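Putative xanthine dehydrogenase YAGS fad-binding subunit (Escherichia coli, PDB 5G5G) probably serves as the molybdenum-binding subunit of a periplasmic aldehyde oxidase, holding the pterin cytosine dinucleotide cofactor at whose molybdenum aldehydes are oxidised. Local coordinates at residues Tyr37-Ala49 and Ala194-Thr208. Residues are numbered along the deposited sequence; the frame is centred on the assembly and turned at random. Where two conformers were deposited one is given.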
ATOM      1  N   TYR C  37      13.578  11.851  -4.350  1.00 12.16           N
ATOM      2  CA  TYR C  37      12.137  12.085  -4.440  1.00 11.46           C
ATOM      3  C   TYR C  37      11.836  13.529  -3.997  1.00 11.51           C
ATOM      4  O   TYR C  37      12.698  14.230  -3.490  1.00 11.79           O
ATOM      5  CB  TYR C  37      11.423  11.008  -3.589  1.00 11.40           C
ATOM      6  CG  TYR C  37      11.687   9.577  -4.090  1.00 11.21           C
ATOM      7  CD1 TYR C  37      12.817   8.889  -3.694  1.00 12.18           C
ATOM      8  CD2 TYR C  37      10.796   8.939  -4.953  1.00 11.03           C
ATOM      9  CE1 TYR C  37      13.132   7.640  -4.167  1.00 11.64           C
ATOM     10  CE2 TYR C  37      11.078   7.668  -5.443  1.00 11.10           C
ATOM     11  CZ  TYR C  37      12.220   7.011  -5.024  1.00 11.22           C
ATOM     12  OH  TYR C  37      12.571   5.736  -5.489  1.00 11.20           O
ATOM     13  N   ALA C  38      10.601  13.965  -4.243  1.00 11.93           N
ATOM     14  CA  ALA C  38      10.165  15.364  -4.147  1.00 12.12           C
ATOM     15  C   ALA C  38      10.546  16.076  -2.854  1.00 11.99           C
ATOM     16  O   ALA C  38      10.880  17.220  -2.899  1.00 13.04           O
ATOM     17  CB  ALA C  38       8.677  15.455  -4.351  1.00 11.86           C
ATOM     18  N   TYR C  39      10.553  15.375  -1.734  1.00 11.71           N
ATOM     19  CA  TYR C  39      10.808  16.037  -0.442  1.00 12.37           C
ATOM     20  C   TYR C  39      12.296  15.997  -0.070  1.00 12.83           C
ATOM     21  O   TYR C  39      12.649  16.333   1.063  1.00 13.49           O
ATOM     22  CB  TYR C  39      10.048  15.312   0.634  1.00 12.36           C
ATOM     23  CG  TYR C  39       9.624  16.091   1.880  1.00 12.74           C
ATOM     24  CD1 TYR C  39       8.532  16.981   1.832  1.00 13.34           C
ATOM     25  CD2 TYR C  39      10.246  15.834   3.122  1.00 13.15           C
ATOM     26  CE1 TYR C  39       8.098  17.641   3.010  1.00 13.48           C
ATOM     27  CE2 TYR C  39       9.831  16.500   4.261  1.00 13.57           C
ATOM     28  CZ  TYR C  39       8.757  17.358   4.206  1.00 14.23           C
ATOM     29  OH  TYR C  39       8.278  17.994   5.354  1.00 14.40           O
ATOM     30  N   GLU C  40      13.147  15.603  -1.010  1.00 12.64           N
ATOM     31  CA  GLU C  40      14.560  15.284  -0.719  1.00 12.77           C
ATOM     32  C   GLU C  40      15.588  16.145  -1.452  1.00 12.62           C
ATOM     33  O   GLU C  40      16.766  15.799  -1.486  1.00 12.83           O
ATOM     34  CB  GLU C  40      14.769  13.796  -1.043  1.00 12.77           C
ATOM     35  CG  GLU C  40      13.842  12.912  -0.212  1.00 13.08           C
ATOM     36  CD  GLU C  40      13.813  11.451  -0.657  1.00 13.37           C
ATOM     37  OE1 GLU C  40      14.515  11.100  -1.631  1.00 13.53           O
ATOM     38  OE2 GLU C  40      13.129  10.667   0.000  1.00 13.62           O
ATOM     39  N   TRP C  41      15.149  17.218  -2.102  1.00 12.68           N
ATOM     40  CA  TRP C  41      16.011  18.071  -2.916  1.00 13.24           C
ATOM     41  C   TRP C  41      16.673  19.201  -2.075  1.00 14.49           C
ATOM     42  O   TRP C  41      16.512  20.392  -2.360  1.00 15.30           O
ATOM     43  CB  TRP C  41      15.189  18.696  -4.042  1.00 13.04           C
ATOM     44  CG  TRP C  41      14.646  17.676  -5.045  1.00 12.59           C
ATOM     45  CD1 TRP C  41      13.352  17.281  -5.183  1.00 12.56           C
ATOM     46  CD2 TRP C  41      15.388  16.963  -6.045  1.00 12.77           C
ATOM     47  NE1 TRP C  41      13.236  16.364  -6.204  1.00 12.16           N
ATOM     48  CE2 TRP C  41      14.459  16.178  -6.770  1.00 12.40           C
ATOM     49  CE3 TRP C  41      16.737  16.965  -6.449  1.00 13.24           C
ATOM     50  CZ2 TRP C  41      14.838  15.362  -7.831  1.00 13.18           C
ATOM     51  CZ3 TRP C  41      17.128  16.139  -7.488  1.00 13.43           C
ATOM     52  CH2 TRP C  41      16.169  15.353  -8.179  1.00 13.31           C
ATOM     53  N   HIS C  42      17.498  18.819  -1.132  1.00 15.02           N
ATOM     54  CA  HIS C  42      18.046  19.789  -0.186  1.00 15.59           C
ATOM     55  C   HIS C  42      18.994  20.815  -0.810  1.00 16.16           C
ATOM     56  O   HIS C  42      18.872  22.015  -0.505  1.00 16.56           O
ATOM     57  CB  HIS C  42      18.651  19.054   1.031  1.00 16.51           C
ATOM     58  CG  HIS C  42      19.690  18.021   0.695  1.00 18.11           C
ATOM     59  ND1 HIS C  42      21.036  18.344   0.566  1.00 20.10           N
ATOM     60  CD2 HIS C  42      19.617  16.679   0.552  1.00 19.06           C
ATOM     61  CE1 HIS C  42      21.729  17.248   0.312  1.00 20.25           C
ATOM     62  NE2 HIS C  42      20.891  16.228   0.263  1.00 19.94           N
ATOM     63  N   GLU C  43      19.851  20.428  -1.772  1.00 16.18           N
ATOM     64  CA  GLU C  43      20.781  21.410  -2.342  1.00 16.92           C
ATOM     65  C   GLU C  43      20.090  22.514  -3.122  1.00 16.63           C
ATOM     66  O   GLU C  43      20.632  23.629  -3.231  1.00 17.71           O
ATOM     67  CB  GLU C  43      21.841  20.775  -3.232  1.00 17.95           C
ATOM     68  CG  GLU C  43      22.634  19.663  -2.575  1.00 19.13           C
ATOM     69  CD  GLU C  43      22.047  18.276  -2.763  1.00 18.86           C
ATOM     70  OE1 GLU C  43      20.797  18.066  -2.950  1.00 19.91           O
ATOM     71  OE2 GLU C  43      22.822  17.313  -2.640  1.00 20.54           O
ATOM     72  N   GLU C  44      18.908  22.219  -3.637  0.50 15.78           N
ATOM     73  CA  GLU C  44      18.143  23.155  -4.424  0.50 15.91           C
ATOM     74  C   GLU C  44      17.434  24.216  -3.568  0.50 16.34           C
ATOM     75  O   GLU C  44      16.979  25.219  -4.109  0.50 16.59           O
ATOM     76  CB  GLU C  44      17.148  22.352  -5.247  0.50 15.76           C
ATOM     77  CG  GLU C  44      17.855  21.491  -6.340  0.50 15.88           C
ATOM     78  CD  GLU C  44      18.483  20.142  -5.935  0.50 15.74           C
ATOM     79  OE1 GLU C  44      18.418  19.673  -4.771  0.50 15.24           O
ATOM     80  OE2 GLU C  44      19.027  19.470  -6.861  0.50 16.30           O
ATOM     81  N   ALA C  45      17.346  23.987  -2.254  1.00 15.99           N
ATOM     82  CA  ALA C  45      16.712  24.950  -1.310  1.00 16.74           C
ATOM     83  C   ALA C  45      17.112  24.594   0.071  1.00 17.00           C
ATOM     84  O   ALA C  45      16.315  24.035   0.846  1.00 16.43           O
ATOM     85  CB  ALA C  45      15.216  24.864  -1.433  1.00 16.65           C
ATOM     86  N   PRO C  46      18.345  24.964   0.432  1.00 18.31           N
ATOM     87  CA  PRO C  46      18.819  24.448   1.730  1.00 19.35           C
ATOM     88  C   PRO C  46      18.060  24.985   2.955  1.00 19.45           C
ATOM     89  O   PRO C  46      18.037  24.309   3.996  1.00 19.99           O
ATOM     90  CB  PRO C  46      20.283  24.933   1.807  1.00 20.30           C
ATOM     91  CG  PRO C  46      20.675  25.210   0.406  1.00 20.48           C
ATOM     92  CD  PRO C  46      19.407  25.553  -0.380  1.00 19.04           C
ATOM     93  N   ASN C  47      17.476  26.147   2.819  1.00 20.00           N
ATOM     94  CA  ASN C  47      16.659  26.736   3.891  1.00 22.72           C
ATOM     95  C   ASN C  47      15.165  26.709   3.638  1.00 19.79           C
ATOM     96  O   ASN C  47      14.438  27.598   4.093  1.00 19.20           O
ATOM     97  CB  ASN C  47      17.121  28.168   4.123  1.00 26.34           C
ATOM     98  CG  ASN C  47      18.628  28.240   4.389  1.00 34.35           C
ATOM     99  OD1 ASN C  47      19.377  29.064   3.787  1.00 44.35           O
ATOM    100  ND2 ASN C  47      19.102  27.363   5.285  1.00 36.36           N
ATOM    101  N   ALA C  48      14.725  25.695   2.903  1.00 16.57           N
ATOM    102  CA  ALA C  48      13.298  25.549   2.634  1.00 15.78           C
ATOM    103  C   ALA C  48      12.512  25.462   3.948  1.00 15.14           C
ATOM    104  O   ALA C  48      12.939  24.792   4.908  1.00 14.93           O
ATOM    105  CB  ALA C  48      13.027  24.345   1.777  1.00 15.37           C
ATOM    106  N   ALA C  49      11.405  26.178   3.980  1.00 14.21           N
ATOM    107  CA  ALA C  49      10.458  26.080   5.103  1.00 13.69           C
ATOM    108  C   ALA C  49       9.507  24.896   4.883  1.00 12.73           C
ATOM    109  O   ALA C  49       9.482  24.283   3.801  1.00 11.98           O
ATOM    110  CB  ALA C  49       9.732  27.406   5.319  1.00 14.02           C
ATOM    111  N   ALA C 194       3.989  14.724  -2.271  1.00 11.64           N
ATOM    112  CA  ALA C 194       4.814  15.828  -1.804  1.00 11.60           C
ATOM    113  C   ALA C 194       5.327  16.724  -2.905  1.00 11.76           C
ATOM    114  O   ALA C 194       5.546  16.258  -4.025  1.00 11.44           O
ATOM    115  CB  ALA C 194       5.999  15.289  -1.001  1.00 12.08           C
ATOM    116  N   SER C 195       5.585  17.988  -2.553  1.00 10.83           N
ATOM    117  CA  SER C 195       6.090  18.974  -3.507  1.00 11.55           C
ATOM    118  C   SER C 195       6.953  19.995  -2.789  1.00 11.57           C
ATOM    119  O   SER C 195       6.740  20.293  -1.590  1.00 12.68           O
ATOM    120  CB  SER C 195       4.943  19.721  -4.221  1.00 11.85           C
ATOM    121  OG  SER C 195       4.081  18.865  -4.960  1.00 11.80           O
ATOM    122  N   MET C 196       7.896  20.553  -3.506  1.00 12.02           N
ATOM    123  CA  MET C 196       8.677  21.712  -3.053  1.00 12.08           C
ATOM    124  C   MET C 196       8.604  22.784  -4.109  1.00 12.84           C
ATOM    125  O   MET C 196       8.802  22.497  -5.311  1.00 12.51           O
ATOM    126  CB  MET C 196      10.136  21.340  -2.782  1.00 12.63           C
ATOM    127  CG  MET C 196      10.941  22.510  -2.287  1.00 13.28           C
ATOM    128  SD  MET C 196      12.594  22.095  -1.732  1.00 14.52           S
ATOM    129  CE  MET C 196      13.412  21.972  -3.314  1.00 15.03           C
ATOM    130  N   ALA C 197       8.312  24.017  -3.683  1.00 12.84           N
ATOM    131  CA  ALA C 197       8.233  25.164  -4.606  1.00 13.84           C
ATOM    132  C   ALA C 197       9.294  26.177  -4.316  1.00 14.72           C
ATOM    133  O   ALA C 197       9.546  26.480  -3.156  1.00 15.54           O
ATOM    134  CB  ALA C 197       6.884  25.809  -4.535  1.00 14.43           C
ATOM    135  N   VAL C 198       9.869  26.752  -5.362  1.00 15.81           N
ATOM    136  CA  VAL C 198      10.769  27.918  -5.302  1.00 16.46           C
ATOM    137  C   VAL C 198      10.285  28.886  -6.374  1.00 17.19           C
ATOM    138  O   VAL C 198      10.131  28.503  -7.580  1.00 16.01           O
ATOM    139  CB  VAL C 198      12.252  27.561  -5.647  1.00 17.53           C
ATOM    140  CG1 VAL C 198      13.182  28.765  -5.724  1.00 19.04           C
ATOM    141  CG2 VAL C 198      12.817  26.560  -4.685  1.00 17.59           C
ATOM    142  N   TRP C 199      10.078  30.129  -5.968  1.00 17.23           N
ATOM    143  CA  TRP C 199       9.856  31.231  -6.933  1.00 18.76           C
ATOM    144  C   TRP C 199      11.108  32.066  -7.119  1.00 21.18           C
ATOM    145  O   TRP C 199      11.816  32.352  -6.149  1.00 20.43           O
ATOM    146  CB  TRP C 199       8.728  32.148  -6.515  1.00 18.85           C
ATOM    147  CG  TRP C 199       7.370  31.529  -6.449  1.00 17.98           C
ATOM    148  CD1 TRP C 199       6.894  30.735  -5.443  1.00 17.77           C
ATOM    149  CD2 TRP C 199       6.326  31.614  -7.418  1.00 17.87           C
ATOM    150  NE1 TRP C 199       5.615  30.315  -5.739  1.00 17.08           N
ATOM    151  CE2 TRP C 199       5.231  30.884  -6.919  1.00 17.69           C
ATOM    152  CE3 TRP C 199       6.180  32.292  -8.648  1.00 18.76           C
ATOM    153  CZ2 TRP C 199       4.049  30.758  -7.620  1.00 17.79           C
ATOM    154  CZ3 TRP C 199       5.003  32.151  -9.340  1.00 18.73           C
ATOM    155  CH2 TRP C 199       3.953  31.413  -8.828  1.00 18.60           C
ATOM    156  N   ASP C 200      11.349  32.477  -8.375  1.00 23.61           N
ATOM    157  CA  ASP C 200      12.366  33.455  -8.681  1.00 26.91           C
ATOM    158  C   ASP C 200      11.628  34.523  -9.465  1.00 27.27           C
ATOM    159  O   ASP C 200      11.282  34.337 -10.641  1.00 25.22           O
ATOM    160  CB  ASP C 200      13.514  32.843  -9.467  1.00 29.67           C
ATOM    161  CG  ASP C 200      14.631  33.870  -9.791  1.00 36.79           C
ATOM    162  OD1 ASP C 200      14.708  34.965  -9.158  1.00 38.33           O
ATOM    163  OD2 ASP C 200      15.451  33.560 -10.681  1.00 43.05           O
ATOM    164  N   GLY C 201      11.291  35.604  -8.772  1.00 27.17           N
ATOM    165  CA  GLY C 201      10.337  36.552  -9.303  1.00 28.72           C
ATOM    166  C   GLY C 201       9.050  35.840  -9.669  1.00 29.83           C
ATOM    167  O   GLY C 201       8.485  35.091  -8.856  1.00 29.91           O
ATOM    168  N   ASN C 202       8.593  36.023 -10.898  1.00 30.71           N
ATOM    169  CA  ASN C 202       7.352  35.378 -11.315  1.00 32.09           C
ATOM    170  C   ASN C 202       7.537  33.964 -11.944  1.00 27.76           C
ATOM    171  O   ASN C 202       6.596  33.440 -12.510  1.00 28.68           O
ATOM    172  CB  ASN C 202       6.543  36.304 -12.226  1.00 35.17           C
ATOM    173  CG  ASN C 202       6.117  37.602 -11.529  1.00 41.61           C
ATOM    174  OD1 ASN C 202       6.092  37.712 -10.281  1.00 47.42           O
ATOM    175  ND2 ASN C 202       5.793  38.616 -12.340  1.00 45.97           N
ATOM    176  N   LYS C 203       8.742  33.400 -11.891  1.00 26.72           N
ATOM    177  CA  LYS C 203       8.996  32.036 -12.376  1.00 25.62           C
ATOM    178  C   LYS C 203       8.897  31.052 -11.198  1.00 22.92           C
ATOM    179  O   LYS C 203       9.501  31.269 -10.204  1.00 22.57           O
ATOM    180  CB  LYS C 203      10.413  31.919 -12.966  1.00 27.43           C
ATOM    181  CG  LYS C 203      10.769  32.924 -14.058  1.00 30.38           C
ATOM    182  CD  LYS C 203       9.897  32.759 -15.273  1.00 31.28           C
ATOM    183  CE  LYS C 203      10.131  33.889 -16.262  1.00 34.67           C
ATOM    184  NZ  LYS C 203      10.995  33.366 -17.328  1.00 36.20           N
ATOM    185  N   LEU C 204       8.179  29.961 -11.370  1.00 20.74           N
ATOM    186  CA  LEU C 204       7.999  28.929 -10.331  1.00 18.94           C
ATOM    187  C   LEU C 204       8.703  27.664 -10.774  1.00 18.37           C
ATOM    188  O   LEU C 204       8.513  27.238 -11.928  1.00 17.89           O
ATOM    189  CB  LEU C 204       6.516  28.661 -10.206  1.00 19.09           C
ATOM    190  CG  LEU C 204       6.048  27.441  -9.420  1.00 18.78           C
ATOM    191  CD1 LEU C 204       6.452  27.513  -7.946  1.00 18.70           C
ATOM    192  CD2 LEU C 204       4.563  27.250  -9.526  1.00 19.01           C
ATOM    193  N   THR C 205       9.468  27.037  -9.887  1.00 17.68           N
ATOM    194  CA  THR C 205       9.912  25.681 -10.101  1.00 17.18           C
ATOM    195  C   THR C 205       9.295  24.813  -9.036  1.00 15.92           C
ATOM    196  O   THR C 205       9.321  25.181  -7.859  1.00 15.91           O
ATOM    197  CB  THR C 205      11.468  25.582 -10.057  1.00 17.55           C
ATOM    198  OG1 THR C 205      11.989  26.540 -11.001  1.00 19.99           O
ATOM    199  CG2 THR C 205      11.949  24.196 -10.433  1.00 17.38           C
ATOM    200  N   LEU C 206       8.672  23.702  -9.442  1.00 14.61           N
ATOM    201  CA  LEU C 206       8.021  22.772  -8.523  1.00 13.95           C
ATOM    202  C   LEU C 206       8.653  21.410  -8.712  1.00 13.82           C
ATOM    203  O   LEU C 206       8.570  20.829  -9.815  1.00 14.03           O
ATOM    204  CB  LEU C 206       6.517  22.680  -8.790  1.00 14.12           C
ATOM    205  CG  LEU C 206       5.748  21.959  -7.672  1.00 14.08           C
ATOM    206  CD1 LEU C 206       5.381  22.934  -6.539  1.00 14.30           C
ATOM    207  CD2 LEU C 206       4.503  21.271  -8.160  1.00 14.60           C
ATOM    208  N   TRP C 207       9.248  20.895  -7.652  1.00 12.64           N
ATOM    209  CA  TRP C 207       9.682  19.513  -7.584  1.00 12.28           C
ATOM    210  C   TRP C 207       8.507  18.777  -6.976  1.00 12.24           C
ATOM    211  O   TRP C 207       7.947  19.184  -5.933  1.00 12.18           O
ATOM    212  CB  TRP C 207      10.875  19.372  -6.669  1.00 12.22           C
ATOM    213  CG  TRP C 207      12.161  19.975  -7.213  1.00 12.77           C
ATOM    214  CD1 TRP C 207      13.176  19.308  -7.802  1.00 12.79           C
ATOM    215  CD2 TRP C 207      12.554  21.361  -7.208  1.00 13.70           C
ATOM    216  NE1 TRP C 207      14.199  20.174  -8.151  1.00 13.47           N
ATOM    217  CE2 TRP C 207      13.846  21.440  -7.788  1.00 13.87           C
ATOM    218  CE3 TRP C 207      11.969  22.550  -6.709  1.00 14.30           C
ATOM    219  CZ2 TRP C 207      14.557  22.662  -7.917  1.00 15.27           C
ATOM    220  CZ3 TRP C 207      12.647  23.751  -6.898  1.00 15.24           C
ATOM    221  CH2 TRP C 207      13.932  23.813  -7.466  1.00 15.80           C
ATOM    222  N   THR C 208       8.097  17.686  -7.602  1.00 11.80           N
ATOM    223  CA  THR C 208       6.858  17.060  -7.168  1.00 11.92           C
ATOM    224  C   THR C 208       6.881  15.569  -7.470  1.00 11.21           C
ATOM    225  O   THR C 208       7.901  15.037  -7.954  1.00 10.90           O
ATOM    226  CB  THR C 208       5.638  17.779  -7.852  1.00 12.25           C
ATOM    227  OG1 THR C 208       4.385  17.385  -7.259  1.00 12.17           O
ATOM    228  CG2 THR C 208       5.633  17.490  -9.334  1.00 12.57           C
TER
HETATM  229  O   HOH W   1      10.753  15.394  -7.466  1.00 13.62           O
HETATM  230  O   HOH W   2      16.641  19.266  -9.291  1.00 19.55           O
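A beta hairpin of the large mixed sheet, strands 194-200 and 203-208 joined by a type II' turn, is covered on one face by the loop that leads into strand 49-55 of the same sheet. Trp41 and Trp207 meet through their five-membered rings, with centroids 4.1 Å apart and planes inclined at 42°, and Trp207 CD1 lies over a face of the Trp41 indole, 3.3 Å from Trp41 CD1. Trp41 CB and Met196 CE lie over one face of the Trp207 ring and Thr205 CG2 over the other, while Glu44 CB approaches Trp207 CZ2 at 3.7 Å. Met196 reaches out from the neighbouring strand with CG anti to its backbone N (chi1 -179°), then bends at chi3, which brings CE to 3.8 Å from Trp41 CB while SD rests 3.8 Å from Ala45 CB. At the open end of the hairpin, Ala38 CB lies 3.2 Å from Ala194 O. Both indole N-H groups give their protons to water: Trp41 NE1 to one that can also donate to Thr208 O, Trp207 NE1 to another. The side chains thus meet through apolar groups, loop and hairpin share no direct hydrogen bond, and one water may link Trp41 to the hairpin.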